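Local coordinates for uncharacterized protein (PDB 4E6F), which is of unknown function but contains a DUF4468 domain with a TBP-like fold, an antiparallel sheet packed against helices, at residues K8-V18 / R152-D160; K70-I81 / R92-C103. All blocks are in the same frame, centred on the assembly; numbering follows the deposited sequence. Where two conformers were deposited one is given.

Interaction 1 (K8-V18 / R152-D160). With NO3 (nitrate ion), chain C.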
loop_
_atom_site.group_PDB
_atom_site.type_symbol
_atom_site.label_atom_id
_atom_site.label_comp_id
_atom_site.label_asym_id
_atom_site.label_seq_id
_atom_site.Cartn_x
_atom_site.Cartn_y
_atom_site.Cartn_z
ATOM N N LYS A 8 16.161 15.234 8.063
ATOM C CA LYS A 8 14.884 14.596 7.718
ATOM C C LYS A 8 14.199 14.028 8.959
ATOM O O LYS A 8 14.843 13.334 9.757
ATOM C CB LYS A 8 15.075 13.469 6.685
ATOM C CG LYS A 8 15.305 13.932 5.256
ATOM C CD LYS A 8 15.398 12.733 4.318
ATOM C CE LYS A 8 15.754 13.126 2.906
ATOM N NZ LYS A 8 15.935 11.936 2.031
ATOM N N ASP A 9 12.899 14.336 9.126
ATOM C CA ASP A 9 12.103 13.815 10.227
ATOM C C ASP A 9 11.518 12.476 9.767
ATOM O O ASP A 9 10.573 12.441 8.966
ATOM C CB ASP A 9 11.008 14.815 10.648
ATOM C CG ASP A 9 10.161 14.361 11.824
ATOM O OD1 ASP A 9 10.499 13.321 12.439
ATOM O OD2 ASP A 9 9.162 15.048 12.135
ATOM N N ASP A 10 12.125 11.377 10.236
ATOM C CA ASP A 10 11.731 10.021 9.836
ATOM C C ASP A 10 10.893 9.298 10.898
ATOM O O ASP A 10 10.720 8.079 10.815
ATOM C CB ASP A 10 12.998 9.209 9.509
ATOM C CG ASP A 10 13.574 9.518 8.144
ATOM O OD1 ASP A 10 12.799 9.952 7.250
ATOM O OD2 ASP A 10 14.778 9.290 7.950
ATOM N N THR A 11 10.318 10.049 11.859
ATOM C CA THR A 11 9.482 9.517 12.936
ATOM C C THR A 11 8.439 8.495 12.411
ATOM O O THR A 11 8.261 7.441 13.010
ATOM C CB THR A 11 8.767 10.699 13.640
ATOM O OG1 THR A 11 9.754 11.576 14.193
ATOM C CG2 THR A 11 7.799 10.253 14.724
ATOM N N ARG A 12 7.776 8.809 11.289
ATOM C CA ARG A 12 6.719 7.984 10.699
ATOM C C ARG A 12 7.209 6.573 10.349
ATOM O O ARG A 12 6.443 5.620 10.423
ATOM C CB ARG A 12 6.206 8.666 9.390
ATOM C CG ARG A 12 5.341 7.784 8.440
ATOM C CD ARG A 12 4.003 7.585 9.082
ATOM N NE ARG A 12 3.129 6.610 8.426
ATOM C CZ ARG A 12 2.937 5.364 8.843
ATOM N NH1 ARG A 12 3.695 4.854 9.805
ATOM N NH2 ARG A 12 2.002 4.610 8.282
ATOM N N TYR A 13 8.475 6.455 9.962
ATOM C CA TYR A 13 9.020 5.233 9.360
ATOM C C TYR A 13 9.718 4.257 10.321
ATOM O O TYR A 13 10.298 3.259 9.869
ATOM C CB TYR A 13 10.000 5.664 8.258
ATOM C CG TYR A 13 9.385 6.673 7.310
ATOM C CD1 TYR A 13 8.330 6.320 6.469
ATOM C CD2 TYR A 13 9.831 7.995 7.280
ATOM C CE1 TYR A 13 7.751 7.247 5.606
ATOM C CE2 TYR A 13 9.263 8.930 6.415
ATOM C CZ TYR A 13 8.191 8.566 5.615
ATOM O OH TYR A 13 7.651 9.501 4.755
ATOM N N LEU A 14 9.636 4.495 11.616
ATOM C CA LEU A 14 10.366 3.671 12.563
ATOM C C LEU A 14 9.497 2.485 13.074
ATOM O O LEU A 14 8.838 1.840 12.263
ATOM C CB LEU A 14 10.982 4.547 13.677
ATOM C CG LEU A 14 11.822 5.722 13.134
ATOM C CD1 LEU A 14 12.367 6.588 14.269
ATOM C CD2 LEU A 14 12.979 5.241 12.239
ATOM N N VAL A 15 9.544 2.162 14.376
ATOM C CA VAL A 15 8.829 1.052 15.016
ATOM C C VAL A 15 7.348 0.965 14.518
ATOM O O VAL A 15 6.640 1.973 14.558
ATOM C CB VAL A 15 8.893 1.245 16.564
ATOM C CG1 VAL A 15 8.040 0.219 17.297
ATOM C CG2 VAL A 15 10.338 1.194 17.067
ATOM N N GLY A 16 6.950 -0.200 13.999
ATOM C CA GLY A 16 5.584 -0.456 13.539
ATOM C C GLY A 16 5.176 0.051 12.161
ATOM O O GLY A 16 4.049 -0.209 11.725
ATOM N N ALA A 17 6.064 0.789 11.456
ATOM C CA ALA A 17 5.698 1.346 10.148
ATOM C C ALA A 17 5.518 0.276 9.067
ATOM O O ALA A 17 4.814 0.533 8.088
ATOM C CB ALA A 17 6.751 2.339 9.704
ATOM N N VAL A 18 6.189 -0.888 9.205
ATOM C CA VAL A 18 6.121 -1.958 8.197
ATOM C C VAL A 18 5.617 -3.230 8.911
ATOM O O VAL A 18 6.420 -4.004 9.450
ATOM C CB VAL A 18 7.491 -2.179 7.489
ATOM C CG1 VAL A 18 7.418 -3.348 6.495
ATOM C CG2 VAL A 18 7.961 -0.903 6.784
ATOM N N ARG A 152 11.971 2.001 2.120
ATOM C CA ARG A 152 11.040 1.972 3.241
ATOM C C ARG A 152 10.170 3.248 3.275
ATOM O O ARG A 152 8.942 3.148 3.427
ATOM C CB ARG A 152 11.803 1.777 4.546
ATOM C CG ARG A 152 10.871 1.752 5.768
ATOM C CD ARG A 152 11.465 0.898 6.873
ATOM N NE ARG A 152 10.761 1.064 8.158
ATOM C CZ ARG A 152 10.558 0.083 9.031
ATOM N NH1 ARG A 152 10.868 -1.168 8.719
ATOM N NH2 ARG A 152 9.984 0.337 10.199
ATOM N N ARG A 153 10.781 4.443 3.123
ATOM C CA ARG A 153 9.969 5.661 3.112
ATOM C C ARG A 153 8.913 5.645 2.010
ATOM O O ARG A 153 7.749 5.977 2.268
ATOM C CB ARG A 153 10.841 6.904 2.869
ATOM C CG ARG A 153 11.686 7.326 4.037
ATOM C CD ARG A 153 12.176 8.759 3.830
ATOM N NE ARG A 153 13.308 9.054 4.707
ATOM C CZ ARG A 153 14.593 8.973 4.357
ATOM N NH1 ARG A 153 14.936 8.660 3.110
ATOM N NH2 ARG A 153 15.542 9.240 5.242
ATOM N N LYS A 154 9.338 5.379 0.766
ATOM C CA LYS A 154 8.409 5.499 -0.355
ATOM C C LYS A 154 7.335 4.414 -0.315
ATOM O O LYS A 154 6.210 4.689 -0.750
ATOM C CB LYS A 154 9.152 5.554 -1.701
ATOM C CG LYS A 154 10.044 6.808 -1.834
ATOM C CD LYS A 154 9.280 8.112 -1.728
ATOM C CE LYS A 154 10.113 9.318 -2.102
ATOM N NZ LYS A 154 10.808 9.921 -0.929
ATOM N N THR A 155 7.642 3.219 0.233
ATOM C CA THR A 155 6.599 2.182 0.320
ATOM C C THR A 155 5.590 2.549 1.426
ATOM O O THR A 155 4.376 2.418 1.231
ATOM C CB THR A 155 7.179 0.779 0.536
ATOM O OG1 THR A 155 8.146 0.533 -0.494
ATOM C CG2 THR A 155 6.083 -0.314 0.474
ATOM N N VAL A 156 6.083 3.023 2.578
ATOM C CA VAL A 156 5.188 3.472 3.658
ATOM C C VAL A 156 4.313 4.639 3.136
ATOM O O VAL A 156 3.098 4.641 3.386
ATOM C CB VAL A 156 5.969 3.842 4.959
ATOM C CG1 VAL A 156 5.061 4.557 5.983
ATOM C CG2 VAL A 156 6.603 2.597 5.589
ATOM N N ASP A 157 4.908 5.621 2.418
ATOM C CA ASP A 157 4.127 6.738 1.856
ATOM C C ASP A 157 3.063 6.219 0.890
ATOM O O ASP A 157 1.944 6.740 0.882
ATOM C CB ASP A 157 5.022 7.747 1.124
ATOM C CG ASP A 157 5.980 8.506 2.028
ATOM O OD1 ASP A 157 5.838 8.405 3.266
ATOM O OD2 ASP A 157 6.882 9.194 1.491
ATOM N N PHE A 158 3.434 5.227 0.060
ATOM C CA PHE A 158 2.518 4.631 -0.896
ATOM C C PHE A 158 1.302 4.010 -0.172
ATOM O O PHE A 158 0.154 4.217 -0.586
ATOM C CB PHE A 158 3.274 3.567 -1.702
ATOM C CG PHE A 158 2.408 2.839 -2.689
ATOM C CD1 PHE A 158 2.222 3.340 -3.969
ATOM C CD2 PHE A 158 1.775 1.651 -2.338
ATOM C CE1 PHE A 158 1.410 2.674 -4.887
ATOM C CE2 PHE A 158 0.939 0.989 -3.254
ATOM C CZ PHE A 158 0.760 1.516 -4.516
ATOM N N ALA A 159 1.557 3.251 0.899
ATOM C CA ALA A 159 0.479 2.645 1.681
ATOM C C ALA A 159 -0.384 3.737 2.336
ATOM O O ALA A 159 -1.627 3.665 2.268
ATOM C CB ALA A 159 1.051 1.718 2.741
ATOM N N ASP A 160 0.254 4.763 2.957
ATOM C CA ASP A 160 -0.498 5.861 3.558
ATOM C C ASP A 160 -1.380 6.560 2.533
ATOM O O ASP A 160 -2.525 6.938 2.848
ATOM C CB ASP A 160 0.451 6.882 4.186
ATOM C CG ASP A 160 1.107 6.403 5.459
ATOM O OD1 ASP A 160 0.579 5.439 6.075
ATOM O OD2 ASP A 160 2.080 7.067 5.912
HETATM N N NO3 C . 13.978 8.790 -0.420
HETATM O O1 NO3 C . 15.159 8.787 -0.104
HETATM O O2 NO3 C . 13.077 8.857 0.384
HETATM O O3 NO3 C . 13.677 8.694 -1.714
HETATM O O HOH W 1 17.593 9.014 2.237
#

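Interaction 2 (K70-I81 / R92-C103). With EDO (1,2-ethanediol), chain E.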
loop_
_atom_site.group_PDB
_atom_site.type_symbol
_atom_site.label_atom_id
_atom_site.label_comp_id
_atom_site.label_asym_id
_atom_site.label_seq_id
_atom_site.Cartn_x
_atom_site.Cartn_y
_atom_site.Cartn_z
ATOM N N LYS A 70 -19.547 -12.753 0.994
ATOM C CA LYS A 70 -18.479 -12.654 1.999
ATOM C C LYS A 70 -17.858 -11.273 2.097
ATOM O O LYS A 70 -17.023 -11.061 2.977
ATOM C CB LYS A 70 -17.374 -13.657 1.728
ATOM C CG LYS A 70 -17.782 -15.077 1.961
ATOM C CD LYS A 70 -16.589 -15.957 1.776
ATOM C CE LYS A 70 -16.966 -17.411 1.891
ATOM N NZ LYS A 70 -15.800 -18.283 1.607
ATOM N N GLY A 71 -18.269 -10.364 1.217
ATOM C CA GLY A 71 -17.801 -8.984 1.168
ATOM C C GLY A 71 -16.298 -8.872 0.968
ATOM O O GLY A 71 -15.694 -7.917 1.461
ATOM N N THR A 72 -15.681 -9.831 0.225
ATOM C CA THR A 72 -14.234 -9.810 -0.022
ATOM C C THR A 72 -13.937 -9.409 -1.459
ATOM O O THR A 72 -14.649 -9.816 -2.390
ATOM C CB THR A 72 -13.536 -11.143 0.324
ATOM O OG1 THR A 72 -14.245 -12.251 -0.234
ATOM C CG2 THR A 72 -13.335 -11.333 1.828
ATOM N N ILE A 73 -12.897 -8.585 -1.633
ATOM C CA ILE A 73 -12.481 -8.104 -2.947
ATOM C C ILE A 73 -10.978 -8.147 -2.999
ATOM O O ILE A 73 -10.334 -7.712 -2.029
ATOM C CB ILE A 73 -12.963 -6.643 -3.184
ATOM C CG1 ILE A 73 -14.440 -6.437 -2.797
ATOM C CG2 ILE A 73 -12.688 -6.181 -4.634
ATOM C CD1 ILE A 73 -14.716 -4.966 -2.431
ATOM N N ALA A 74 -10.407 -8.603 -4.103
ATOM C CA ALA A 74 -8.959 -8.513 -4.232
ATOM C C ALA A 74 -8.591 -8.060 -5.621
ATOM O O ALA A 74 -9.208 -8.472 -6.608
ATOM C CB ALA A 74 -8.276 -9.834 -3.918
ATOM N N GLY A 75 -7.553 -7.240 -5.686
ATOM C CA GLY A 75 -7.050 -6.776 -6.969
ATOM C C GLY A 75 -5.546 -6.815 -6.977
ATOM O O GLY A 75 -4.910 -6.910 -5.915
ATOM N N VAL A 76 -4.975 -6.767 -8.166
ATOM C CA VAL A 76 -3.527 -6.698 -8.304
ATOM C C VAL A 76 -3.181 -5.389 -8.985
ATOM O O VAL A 76 -3.964 -4.878 -9.778
ATOM C CB VAL A 76 -2.909 -7.913 -9.023
ATOM C CG1 VAL A 76 -3.193 -9.188 -8.206
ATOM C CG2 VAL A 76 -3.422 -8.044 -10.472
ATOM N N GLY A 77 -2.028 -4.848 -8.643
ATOM C CA GLY A 77 -1.597 -3.588 -9.219
ATOM C C GLY A 77 -0.122 -3.572 -9.539
ATOM O O GLY A 77 0.680 -4.315 -8.953
ATOM N N GLU A 78 0.227 -2.672 -10.451
ATOM C CA GLU A 78 1.607 -2.474 -10.864
ATOM C C GLU A 78 1.789 -0.992 -11.114
ATOM O O GLU A 78 1.002 -0.381 -11.848
ATOM C CB GLU A 78 1.918 -3.294 -12.117
ATOM C CG GLU A 78 3.360 -3.123 -12.576
ATOM C CD GLU A 78 3.637 -3.924 -13.830
ATOM O OE1 GLU A 78 3.718 -5.168 -13.736
ATOM O OE2 GLU A 78 3.767 -3.303 -14.909
ATOM N N GLU A 79 2.797 -0.402 -10.474
ATOM C CA GLU A 79 3.058 1.037 -10.623
ATOM C C GLU A 79 4.521 1.338 -10.545
ATOM O O GLU A 79 5.295 0.512 -10.054
ATOM C CB GLU A 79 2.403 1.824 -9.468
ATOM C CG GLU A 79 0.892 1.868 -9.442
ATOM C CD GLU A 79 0.369 2.652 -8.258
ATOM O OE1 GLU A 79 0.757 3.834 -8.092
ATOM O OE2 GLU A 79 -0.449 2.089 -7.500
ATOM N N TRP A 80 4.883 2.574 -10.925
ATOM C CA TRP A 80 6.213 3.090 -10.652
ATOM C C TRP A 80 6.178 3.830 -9.333
ATOM O O TRP A 80 5.235 4.606 -9.084
ATOM C CB TRP A 80 6.676 4.079 -11.746
ATOM C CG TRP A 80 6.902 3.437 -13.076
ATOM C CD1 TRP A 80 6.158 3.614 -14.207
ATOM C CD2 TRP A 80 7.968 2.542 -13.431
ATOM N NE1 TRP A 80 6.696 2.886 -15.247
ATOM C CE2 TRP A 80 7.786 2.191 -14.789
ATOM C CE3 TRP A 80 9.054 1.983 -12.726
ATOM C CZ2 TRP A 80 8.658 1.325 -15.466
ATOM C CZ3 TRP A 80 9.898 1.102 -13.390
ATOM C CH2 TRP A 80 9.702 0.787 -14.746
ATOM N N ILE A 81 7.221 3.632 -8.509
ATOM C CA ILE A 81 7.459 4.409 -7.294
ATOM C C ILE A 81 8.716 5.233 -7.577
ATOM O O ILE A 81 9.766 4.645 -7.834
ATOM C CB ILE A 81 7.586 3.555 -6.015
ATOM C CG1 ILE A 81 6.203 2.973 -5.600
ATOM C CG2 ILE A 81 8.168 4.407 -4.867
ATOM C CD1 ILE A 81 6.323 1.998 -4.442
ATOM N N ARG A 92 13.764 5.238 -9.946
ATOM C CA ARG A 92 12.444 4.706 -9.629
ATOM C C ARG A 92 12.462 3.192 -9.600
ATOM O O ARG A 92 13.370 2.574 -10.167
ATOM C CB ARG A 92 11.421 5.190 -10.678
ATOM C CG ARG A 92 11.656 4.627 -12.089
ATOM C CD ARG A 92 10.646 5.157 -13.084
ATOM N NE ARG A 92 10.800 4.518 -14.392
ATOM C CZ ARG A 92 9.987 4.722 -15.426
ATOM N NH1 ARG A 92 8.946 5.535 -15.312
ATOM N NH2 ARG A 92 10.200 4.097 -16.577
ATOM N N THR A 93 11.433 2.592 -8.990
ATOM C CA THR A 93 11.285 1.155 -9.006
ATOM C C THR A 93 9.897 0.791 -9.496
ATOM O O THR A 93 8.949 1.564 -9.304
ATOM C CB THR A 93 11.531 0.520 -7.611
ATOM O OG1 THR A 93 11.521 -0.908 -7.751
ATOM C CG2 THR A 93 10.483 0.928 -6.560
ATOM N N LEU A 94 9.774 -0.386 -10.104
ATOM C CA LEU A 94 8.438 -0.906 -10.367
ATOM C C LEU A 94 8.008 -1.568 -9.074
ATOM O O LEU A 94 8.854 -2.081 -8.330
ATOM C CB LEU A 94 8.469 -1.931 -11.521
ATOM C CG LEU A 94 7.131 -2.307 -12.142
ATOM C CD1 LEU A 94 6.564 -1.138 -12.981
ATOM C CD2 LEU A 94 7.270 -3.592 -12.991
ATOM N N VAL A 95 6.712 -1.561 -8.785
ATOM C CA VAL A 95 6.186 -2.273 -7.635
ATOM C C VAL A 95 4.986 -3.065 -8.114
ATOM O O VAL A 95 4.219 -2.560 -8.927
ATOM C CB VAL A 95 5.841 -1.363 -6.416
ATOM C CG1 VAL A 95 4.711 -0.378 -6.735
ATOM C CG2 VAL A 95 5.487 -2.194 -5.175
ATOM N N ASN A 96 4.851 -4.308 -7.644
ATOM C CA ASN A 96 3.674 -5.145 -7.878
ATOM C C ASN A 96 3.113 -5.460 -6.531
ATOM O O ASN A 96 3.871 -5.673 -5.577
ATOM C CB ASN A 96 3.986 -6.410 -8.654
ATOM C CG ASN A 96 4.216 -6.150 -10.120
ATOM O OD1 ASN A 96 3.285 -6.183 -10.965
ATOM N ND2 ASN A 96 5.457 -5.848 -10.447
ATOM N N TYR A 97 1.781 -5.474 -6.424
ATOM C CA TYR A 97 1.180 -5.691 -5.109
ATOM C C TYR A 97 -0.223 -6.272 -5.247
ATOM O O TYR A 97 -0.780 -6.269 -6.345
ATOM C CB TYR A 97 1.102 -4.336 -4.336
ATOM C CG TYR A 97 0.417 -3.223 -5.113
ATOM C CD1 TYR A 97 -0.977 -3.112 -5.133
ATOM C CD2 TYR A 97 1.154 -2.343 -5.906
ATOM C CE1 TYR A 97 -1.613 -2.121 -5.882
ATOM C CE2 TYR A 97 0.527 -1.326 -6.641
ATOM C CZ TYR A 97 -0.857 -1.224 -6.623
ATOM O OH TYR A 97 -1.493 -0.248 -7.357
ATOM N N GLN A 98 -0.820 -6.681 -4.118
ATOM C CA GLN A 98 -2.211 -7.086 -4.082
ATOM C C GLN A 98 -2.926 -6.213 -3.069
ATOM O O GLN A 98 -2.366 -5.906 -2.008
ATOM C CB GLN A 98 -2.323 -8.567 -3.696
ATOM C CG GLN A 98 -3.778 -9.048 -3.593
ATOM C CD GLN A 98 -3.892 -10.550 -3.447
ATOM O OE1 GLN A 98 -3.190 -11.315 -4.128
ATOM N NE2 GLN A 98 -4.806 -10.982 -2.565
ATOM N N ILE A 99 -4.140 -5.757 -3.428
ATOM C CA ILE A 99 -5.015 -5.019 -2.501
ATOM C C ILE A 99 -6.092 -6.008 -2.096
ATOM O O ILE A 99 -6.758 -6.550 -2.979
ATOM C CB ILE A 99 -5.673 -3.765 -3.124
ATOM C CG1 ILE A 99 -4.651 -2.892 -3.852
ATOM C CG2 ILE A 99 -6.433 -2.964 -2.024
ATOM C CD1 ILE A 99 -5.326 -1.711 -4.665
ATOM N N THR A 100 -6.293 -6.218 -0.794
ATOM C CA THR A 100 -7.308 -7.145 -0.291
ATOM C C THR A 100 -8.237 -6.360 0.605
ATOM O O THR A 100 -7.774 -5.760 1.584
ATOM C CB THR A 100 -6.652 -8.298 0.433
ATOM O OG1 THR A 100 -5.808 -8.980 -0.514
ATOM C CG2 THR A 100 -7.690 -9.280 1.046
ATOM N N VAL A 101 -9.533 -6.384 0.303
ATOM C CA VAL A 101 -10.540 -5.629 1.066
ATOM C C VAL A 101 -11.550 -6.596 1.638
ATOM O O VAL A 101 -12.053 -7.455 0.907
ATOM C CB VAL A 101 -11.227 -4.561 0.174
ATOM C CG1 VAL A 101 -12.369 -3.861 0.921
ATOM C CG2 VAL A 101 -10.206 -3.544 -0.311
ATOM N N THR A 102 -11.833 -6.463 2.956
ATOM C CA THR A 102 -12.795 -7.310 3.654
ATOM C C THR A 102 -13.869 -6.380 4.244
ATOM O O THR A 102 -13.550 -5.512 5.070
ATOM C CB THR A 102 -12.086 -8.135 4.740
ATOM O OG1 THR A 102 -11.018 -8.887 4.142
ATOM C CG2 THR A 102 -13.052 -9.107 5.452
ATOM N N CYS A 103 -15.105 -6.542 3.797
ATOM C CA CYS A 103 -16.254 -5.723 4.201
ATOM C C CYS A 103 -17.145 -6.510 5.137
ATOM O O CYS A 103 -17.491 -7.659 4.855
ATOM C CB CYS A 103 -17.049 -5.248 2.982
ATOM S SG CYS A 103 -16.036 -4.528 1.656
HETATM C C1 EDO E . 1.796 -9.319 -6.971
HETATM O O1 EDO E . 0.996 -8.979 -5.848
HETATM C C2 EDO E . 1.007 -9.066 -8.282
HETATM O O2 EDO E . 0.642 -7.688 -8.409
HETATM O O HOH W 2 -16.631 -10.214 5.442
#

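Interaction 1 (K8-V18 / R152-D160)
Over one face of the Tyr13 ring lies the aliphatic chain of Arg153, in a CH-pi contact that puts CG 3.8 Å from the ring centroid; Arg12 CG covers the opposite face, and Val156 CB and Asp157 OD1 sit at the edge. In this TBP-like fold the contact straps the N-terminal segment, with its 3-10 turn 11-13, onto the C-terminal helix 149-169. The Arg153 guanidinium, nearly perpendicular to the Tyr13 ring, carries CD of poorly ordered Lys8 on one face and grips Asp10 side-on, with NE 2.7 Å from OD1 and NH2 2.8 Å from OD2. Farther along the helix the Arg12 guanidinium has Val156 CG1 over its centre and meets Asp160 almost coplanar, NE and NH2 each taking one carboxylate oxygen on its syn side. The chi2 bend (72°) turns the Arg12 chain aside over Val156, along the helix to Asp160. Arg152, with Val18 CG2 over one face, sends both NE and NH2 to Tyr13 O, while its NH1 reaches Asp133 and Ile131 O. A nitrate, probably from the crystallisation liquor, is held chiefly by Lys154 NZ. At the tip of the ring, Tyr13 OH donates to the syn lone pair of Asp157 OD1 at 2.6 Å.

Interaction 2 (K70-I81 / R92-C103)
Strands 72-81 and 92-103 pair as the two arms of an antiparallel beta hairpin, from Ile81 with Thr93 to Thr72 with Thr102, with hydrogen-bonded and non-hydrogen-bonded pairs in strict turn. Beyond that run, Cys103 N donates to Gly71 O, and a water joins Lys70 O to Cys103 O. An ethanediol, probably from the crystallisation liquor, donates through O2 to Tyr97 O.

Among the aromatic contacts, Trp80 is sandwiched near the turn: the Arg92 guanidinium lies flat on one face in a cation-pi stack, planes 2° apart and CZ 3.5 Å from the centroid of the six-membered ring, while Leu94 CD1 stands over the other face at 3.8 Å from the same centroid. Midway along the strands, on the sheet's other side, the Tyr97 ring folds over Gly77, whose CA makes a CH-pi contact with it; with chi1 at 53°, CG sits between the backbone N and carbonyl carbon, swinging the ring across the neighbouring strand into the place a beta carbon on Gly77 would take.

Polar and apolar contacts share this side. Tyr97 OH donates to Glu79 OE2 at 2.6 Å, on the anti lone pair, and is also hydrogen-bonded to Asn56 ND2; OE2 also forms a salt bridge with Arg52. A phenylalanine in place of Tyr97 would probably keep the cover over Gly77 but leave Glu79 and Asn56 without their hydroxyl partner. Ile81 CD1 packs on Val95 CG1 at 3.7 Å.

With Tyr97 OH and Arg52 both on OE2, the Glu79 carboxylate is likely to be stabilised as the anion on the helix-covered side of the sheet.

Starting at the N terminus, segment 8-18 precedes the first strand and meets its partner only on helix 149-169, the last helix of the chain, so interaction 1 closes a loop of 133 residues that takes in the whole sheet. Interaction 2 falls within that span and closes a far shorter one, the ten residues between 70-81 and 92-103 at the end of a beta hairpin. One contact fastens the N-terminal loop to the last helix; the other joins adjacent strands of the sheet. Their centres are about 18 Å apart, yet the two touch where helix meets sheet: Phe158 packs on Glu79 and Tyr97, and Lys154 CB approaches Ile81 CG2 at 3.5 Å.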